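Local coordinates for 3-hydroxyisobutyryl-CoA hydrolase (PDB 4HDT), which probably hydrolyses 3-hydroxyisobutyryl-CoA to 3-hydroxyisobutyrate and free coenzyme A, and binds zinc ions, at residues 57-62 / 106-111; 93-98 / 149-154. One frame throughout, in Å; residues are numbered along the deposited sequence.

Contact 1. Residues 57-62 / 106-111; sequences VLLTGA and KPYVSI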
loop_
_atom_site.group_PDB
_atom_site.type_symbol
_atom_site.label_atom_id
_atom_site.label_comp_id
_atom_site.label_asym_id
_atom_site.label_seq_id
_atom_site.Cartn_x
_atom_site.Cartn_y
_atom_site.Cartn_z
ATOM N N VAL A 57 -0.660 0.808 -20.379
ATOM C CA VAL A 57 -1.402 1.726 -19.481
ATOM C C VAL A 57 -0.380 2.502 -18.665
ATOM O O VAL A 57 0.604 1.931 -18.248
ATOM C CB VAL A 57 -2.323 0.943 -18.548
ATOM C CG1 VAL A 57 -2.936 1.872 -17.498
ATOM C CG2 VAL A 57 -3.421 0.215 -19.349
ATOM N N LEU A 58 -0.641 3.784 -18.372
ATOM C CA LEU A 58 0.258 4.605 -17.553
ATOM C C LEU A 58 -0.563 5.314 -16.498
ATOM O O LEU A 58 -1.508 6.046 -16.824
ATOM C CB LEU A 58 0.954 5.621 -18.440
ATOM C CG LEU A 58 1.712 6.770 -17.799
ATOM C CD1 LEU A 58 2.991 6.222 -17.249
ATOM C CD2 LEU A 58 1.999 7.888 -18.795
ATOM N N LEU A 59 -0.202 5.077 -15.247
ATOM C CA LEU A 59 -0.884 5.667 -14.094
ATOM C C LEU A 59 0.001 6.766 -13.545
ATOM O O LEU A 59 1.173 6.523 -13.204
ATOM C CB LEU A 59 -1.130 4.620 -13.008
ATOM C CG LEU A 59 -1.716 5.167 -11.689
ATOM C CD1 LEU A 59 -3.154 5.684 -11.864
ATOM C CD2 LEU A 59 -1.607 4.189 -10.529
ATOM N N THR A 60 -0.565 7.971 -13.450
ATOM C CA THR A 60 0.106 9.094 -12.795
ATOM C C THR A 60 -0.906 9.824 -11.895
ATOM O O THR A 60 -2.082 9.502 -11.876
ATOM C CB THR A 60 0.700 10.112 -13.788
ATOM O OG1 THR A 60 -0.353 10.774 -14.509
ATOM C CG2 THR A 60 1.581 9.501 -14.761
ATOM N N GLY A 61 -0.412 10.758 -11.106
ATOM C CA GLY A 61 -1.242 11.633 -10.268
ATOM C C GLY A 61 -1.044 13.098 -10.581
ATOM O O GLY A 61 0.058 13.532 -10.950
ATOM N N ALA A 62 -2.117 13.889 -10.441
ATOM C CA ALA A 62 -2.039 15.300 -10.744
ATOM C C ALA A 62 -1.284 15.997 -9.618
ATOM O O ALA A 62 -1.197 15.472 -8.523
ATOM C CB ALA A 62 -3.423 15.866 -10.887
ATOM N N LYS A 106 -1.084 -6.473 -20.333
ATOM C CA LYS A 106 -0.356 -5.414 -21.037
ATOM C C LYS A 106 0.562 -4.648 -20.050
ATOM O O LYS A 106 0.302 -4.632 -18.872
ATOM C CB LYS A 106 -1.361 -4.461 -21.691
ATOM C CG LYS A 106 -2.157 -5.150 -22.797
ATOM C CD LYS A 106 -3.256 -4.243 -23.349
ATOM C CE LYS A 106 -3.857 -4.871 -24.588
ATOM N NZ LYS A 106 -4.959 -4.094 -25.247
ATOM N N PRO A 107 1.623 -4.015 -20.556
ATOM C CA PRO A 107 2.471 -3.171 -19.678
ATOM C C PRO A 107 1.596 -2.168 -18.906
ATOM O O PRO A 107 0.731 -1.522 -19.495
ATOM C CB PRO A 107 3.360 -2.434 -20.675
ATOM C CG PRO A 107 3.491 -3.400 -21.813
ATOM C CD PRO A 107 2.097 -3.969 -21.946
ATOM N N TYR A 108 1.869 -2.051 -17.614
ATOM C CA TYR A 108 1.166 -1.133 -16.718
ATOM C C TYR A 108 2.304 -0.414 -15.988
ATOM O O TYR A 108 3.011 -0.994 -15.141
ATOM C CB TYR A 108 0.242 -1.889 -15.753
ATOM C CG TYR A 108 -0.551 -1.055 -14.755
ATOM C CD1 TYR A 108 0.043 -0.542 -13.619
ATOM C CD2 TYR A 108 -1.924 -0.844 -14.913
ATOM C CE1 TYR A 108 -0.683 0.188 -12.679
ATOM C CE2 TYR A 108 -2.641 -0.115 -14.006
ATOM C CZ TYR A 108 -2.039 0.378 -12.867
ATOM O OH TYR A 108 -2.757 1.101 -11.926
ATOM N N VAL A 109 2.438 0.856 -16.340
ATOM C CA VAL A 109 3.511 1.702 -15.855
ATOM C C VAL A 109 2.951 2.590 -14.753
ATOM O O VAL A 109 1.950 3.277 -14.945
ATOM C CB VAL A 109 4.053 2.599 -16.997
ATOM C CG1 VAL A 109 5.156 3.499 -16.504
ATOM C CG2 VAL A 109 4.477 1.769 -18.216
ATOM N N SER A 110 3.543 2.548 -13.571
ATOM C CA SER A 110 3.031 3.409 -12.487
ATOM C C SER A 110 4.106 4.385 -12.093
ATOM O O SER A 110 5.298 4.030 -12.000
ATOM C CB SER A 110 2.590 2.626 -11.305
ATOM O OG SER A 110 3.646 1.815 -10.828
ATOM N N ILE A 111 3.703 5.645 -11.959
ATOM C CA ILE A 111 4.625 6.718 -11.562
ATOM C C ILE A 111 4.428 7.046 -10.093
ATOM O O ILE A 111 3.655 7.922 -9.712
ATOM C CB ILE A 111 4.477 7.996 -12.424
ATOM C CG1 ILE A 111 4.474 7.677 -13.926
ATOM C CG2 ILE A 111 5.544 9.026 -12.042
ATOM C CD1 ILE A 111 5.727 7.039 -14.424
HETATM O O HOH W 1 2.632 10.430 -10.611
#

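Contact 2. Residues 93-98 / 149-154; sequences DEYRLN and PDVGGT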
loop_
_atom_site.group_PDB
_atom_site.type_symbol
_atom_site.label_atom_id
_atom_site.label_comp_id
_atom_site.label_asym_id
_atom_site.label_seq_id
_atom_site.Cartn_x
_atom_site.Cartn_y
_atom_site.Cartn_z
ATOM N N ASP A 93 -14.420 -3.792 -4.466
ATOM C CA ASP A 93 -14.053 -3.277 -5.771
ATOM C C ASP A 93 -12.558 -2.910 -5.847
ATOM O O ASP A 93 -11.897 -3.152 -6.854
ATOM C CB ASP A 93 -14.918 -2.061 -6.129
ATOM C CG ASP A 93 -16.356 -2.436 -6.451
ATOM O OD1 ASP A 93 -16.646 -3.605 -6.886
ATOM O OD2 ASP A 93 -17.254 -1.555 -6.302
ATOM N N GLU A 94 -12.025 -2.346 -4.764
ATOM C CA GLU A 94 -10.628 -1.940 -4.764
ATOM C C GLU A 94 -9.692 -3.140 -4.838
ATOM O O GLU A 94 -8.745 -3.126 -5.620
ATOM C CB GLU A 94 -10.293 -1.126 -3.518
ATOM C CG GLU A 94 -8.869 -0.576 -3.495
ATOM C CD GLU A 94 -8.554 0.134 -2.206
ATOM O OE1 GLU A 94 -9.019 -0.362 -1.159
ATOM O OE2 GLU A 94 -7.842 1.161 -2.210
ATOM N N TYR A 95 -9.986 -4.161 -4.065
ATOM C CA TYR A 95 -9.104 -5.331 -4.031
ATOM C C TYR A 95 -9.213 -6.097 -5.344
ATOM O O TYR A 95 -8.227 -6.633 -5.845
ATOM C CB TYR A 95 -9.325 -6.246 -2.838
ATOM C CG TYR A 95 -9.125 -5.612 -1.446
ATOM C CD1 TYR A 95 -8.705 -4.298 -1.282
ATOM C CD2 TYR A 95 -9.405 -6.332 -0.321
ATOM C CE1 TYR A 95 -8.585 -3.721 -0.026
ATOM C CE2 TYR A 95 -9.275 -5.778 0.947
ATOM C CZ TYR A 95 -8.906 -4.474 1.097
ATOM O OH TYR A 95 -8.863 -3.978 2.388
ATOM N N ARG A 96 -10.386 -6.152 -5.948
ATOM C CA ARG A 96 -10.480 -6.694 -7.285
ATOM C C ARG A 96 -9.644 -5.915 -8.326
ATOM O O ARG A 96 -8.994 -6.515 -9.197
ATOM C CB ARG A 96 -11.965 -6.795 -7.700
ATOM C CG ARG A 96 -12.676 -7.978 -7.021
ATOM C CD ARG A 96 -14.216 -7.856 -7.010
ATOM N NE ARG A 96 -14.780 -7.687 -8.325
ATOM C CZ ARG A 96 -15.187 -8.680 -9.129
ATOM N NH1 ARG A 96 -15.064 -9.954 -8.757
ATOM N NH2 ARG A 96 -15.707 -8.412 -10.329
ATOM N N LEU A 97 -9.629 -4.597 -8.212
ATOM C CA LEU A 97 -8.795 -3.771 -9.054
ATOM C C LEU A 97 -7.314 -4.070 -8.802
ATOM O O LEU A 97 -6.534 -4.208 -9.757
ATOM C CB LEU A 97 -9.081 -2.278 -8.812
ATOM C CG LEU A 97 -8.078 -1.251 -9.411
ATOM C CD1 LEU A 97 -8.045 -1.322 -10.921
ATOM C CD2 LEU A 97 -8.385 0.179 -8.940
ATOM N N ASN A 98 -6.931 -4.135 -7.527
ATOM C CA ASN A 98 -5.504 -4.451 -7.171
ATOM C C ASN A 98 -5.047 -5.754 -7.840
ATOM O O ASN A 98 -3.974 -5.828 -8.457
ATOM C CB ASN A 98 -5.299 -4.540 -5.635
ATOM C CG ASN A 98 -5.726 -3.295 -4.862
ATOM O OD1 ASN A 98 -6.311 -3.418 -3.762
ATOM N ND2 ASN A 98 -5.411 -2.117 -5.372
ATOM N N PRO A 149 -2.339 -3.133 7.010
ATOM C CA PRO A 149 -2.023 -2.961 5.592
ATOM C C PRO A 149 -2.870 -3.866 4.710
ATOM O O PRO A 149 -2.942 -5.089 4.954
ATOM C CB PRO A 149 -0.536 -3.319 5.497
ATOM C CG PRO A 149 -0.005 -2.940 6.863
ATOM C CD PRO A 149 -1.115 -3.229 7.838
ATOM N N ASP A 150 -3.495 -3.263 3.736
ATOM C CA ASP A 150 -4.359 -3.975 2.786
ATOM C C ASP A 150 -3.903 -3.717 1.375
ATOM O O ASP A 150 -2.757 -3.552 1.130
ATOM C CB ASP A 150 -5.831 -3.574 3.057
ATOM C CG ASP A 150 -6.155 -2.104 2.767
ATOM O OD1 ASP A 150 -5.199 -1.255 2.741
ATOM O OD2 ASP A 150 -7.400 -1.824 2.563
ATOM N N VAL A 151 -4.828 -3.739 0.432
ATOM C CA VAL A 151 -4.594 -3.526 -0.990
ATOM C C VAL A 151 -3.435 -4.365 -1.570
ATOM O O VAL A 151 -2.787 -3.966 -2.517
ATOM C CB VAL A 151 -4.522 -2.013 -1.348
ATOM C CG1 VAL A 151 -5.844 -1.313 -0.986
ATOM C CG2 VAL A 151 -3.353 -1.310 -0.690
ATOM N N GLY A 152 -3.291 -5.576 -1.034
ATOM C CA GLY A 152 -2.241 -6.466 -1.450
ATOM C C GLY A 152 -0.916 -6.098 -0.861
ATOM O O GLY A 152 0.095 -6.684 -1.251
ATOM N N GLY A 153 -0.896 -5.193 0.102
ATOM C CA GLY A 153 0.328 -4.821 0.778
ATOM C C GLY A 153 0.952 -5.968 1.553
ATOM O O GLY A 153 2.157 -6.044 1.666
ATOM N N THR A 154 0.144 -6.882 2.089
ATOM C CA THR A 154 0.718 -7.997 2.864
ATOM C C THR A 154 1.422 -8.966 1.925
ATOM O O THR A 154 2.411 -9.593 2.313
ATOM C CB THR A 154 -0.310 -8.702 3.769
ATOM O OG1 THR A 154 -1.318 -9.331 2.990
ATOM C CG2 THR A 154 -0.961 -7.758 4.732
HETATM O O HOH W 2 -8.265 0.254 1.277
#

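Contact 1. Residues 57-62 / 106-111
Strands 57-61 and 108-111 run side by side in the same direction, their axes 4.7 Å apart and 14° from parallel, as neighbours in the mixed sheet of the crotonase fold. Most of the chain between them is helix, including helix 85-103 that leads into the second strand, as expected of a right-handed crossover joining parallel strands. Four backbone bonds zip the pair: Val57 N to Pro107 O, Val109 N to Val57 O, Leu59 N to Val109 O (2.8 Å) and Ile111 N to Leu59 O. Val57, Leu59 and Tyr108 share one face, against helix 35-49. There Val57 turns CG1 anti to its own N (chi1 172°) and lays it 3.9 Å from Tyr108 CD2, while the Tyr108 side chain runs alongside Leu59 until its OH lies 3.6 Å from Leu59 CD2. That hydroxyl is not stranded among the hydrocarbon, because it bonds Val123 O; Ser110, small enough for the same buried face, likewise gives OG to Gly124 O. Leu58 and Val109 occupy the reverse face, where the branched Leu58 reaches across so that CD1 meets Val109 CG1 at 3.6 Å and also touches Ile111. Helix 195-205 covers this side, with Phe198 and Ile195 on Ile111. Val57, Val109 and Ile111 are beta-branched, which suits an extended strand; at the partly exposed end Thr60 turns CG2 to Ile111 CG1 (3.5 Å). Beyond the last direct bond, one water bridges the strands, accepting from Gly61 N at 3.1 Å and donating to Ile111 O at 2.9 Å.

Contact 2. Residues 93-98 / 149-154
Val151, Tyr95 and Asn98 provide most of the surface buried where helix 85-103 meets the loop leading into helix 153-158. Val151 sits in a type I' turn from Asp150 to Gly153, closed by Gly153 N to Asp150 O; its positive phi of 49° is unusual for a branched residue, whereas the next one, Gly152, adopts positive phi readily and serves as N-cap of the helix. The turn belongs to the crotonase-like fold, and in relatives the corresponding loop lines the acyl-CoA site, so it probably lies close to the substrate pocket here too. From this turn Val151 projects CG1 against both the Glu94 carboxylate and the Tyr95 ring. Val151 CG1 lies 3.3 Å from Glu94 CD and 3.8 Å from Tyr95 CE1. Asn98 has CG anti to its carbonyl carbon (chi1 -56°), which directs the amide at the valine; its end, modelled as OD1, packs on Val151 CA and CB, 3.3 Å from CA.

Tyr95 is long enough to carry its hydroxyl past the valine to Asp150. Tyr95 OH donates to the anti lone pair of Asp150 OD2 (2.6 Å), and that carboxylate oxygen lies at the edge of the ring, in its plane, with the carboxylate turned 83° from the ring. Ser296 OG is a second partner of the hydroxyl. A single water donates to both carboxylates, bridging Glu94 OE1 and Asp150 OD2, which lie 4.3 Å apart.

The joint is braced from several directions: Glu292 of helix 285-299 receives Gly152 N and Thr154 OG1, His126 NE2 bonds Val151 O, and helix 35-49 packs on another side of helix 85-103.

In the fold
Both contacts are buried, but contact 2 lies deeper, about 8 Å from the centre of the chain against 16 Å for contact 1; their own centres are about 17 Å apart and they do not touch. Helix 85-103, which supplies one half of contact 2, runs on in sequence to strand 108-112 of contact 1, and helix 35-49 packs on the strand pair and also on helix 85-103. Contact 1 joins two sheet strands through regular backbone bonding and apolar faces. Contact 2 instead joins a helix to an irregular turn through a tyrosine-to-aspartate hydrogen bond and a water shared by two carboxylates, with Ser296 and Glu292 of helix 285-299 bonding to both sides of it.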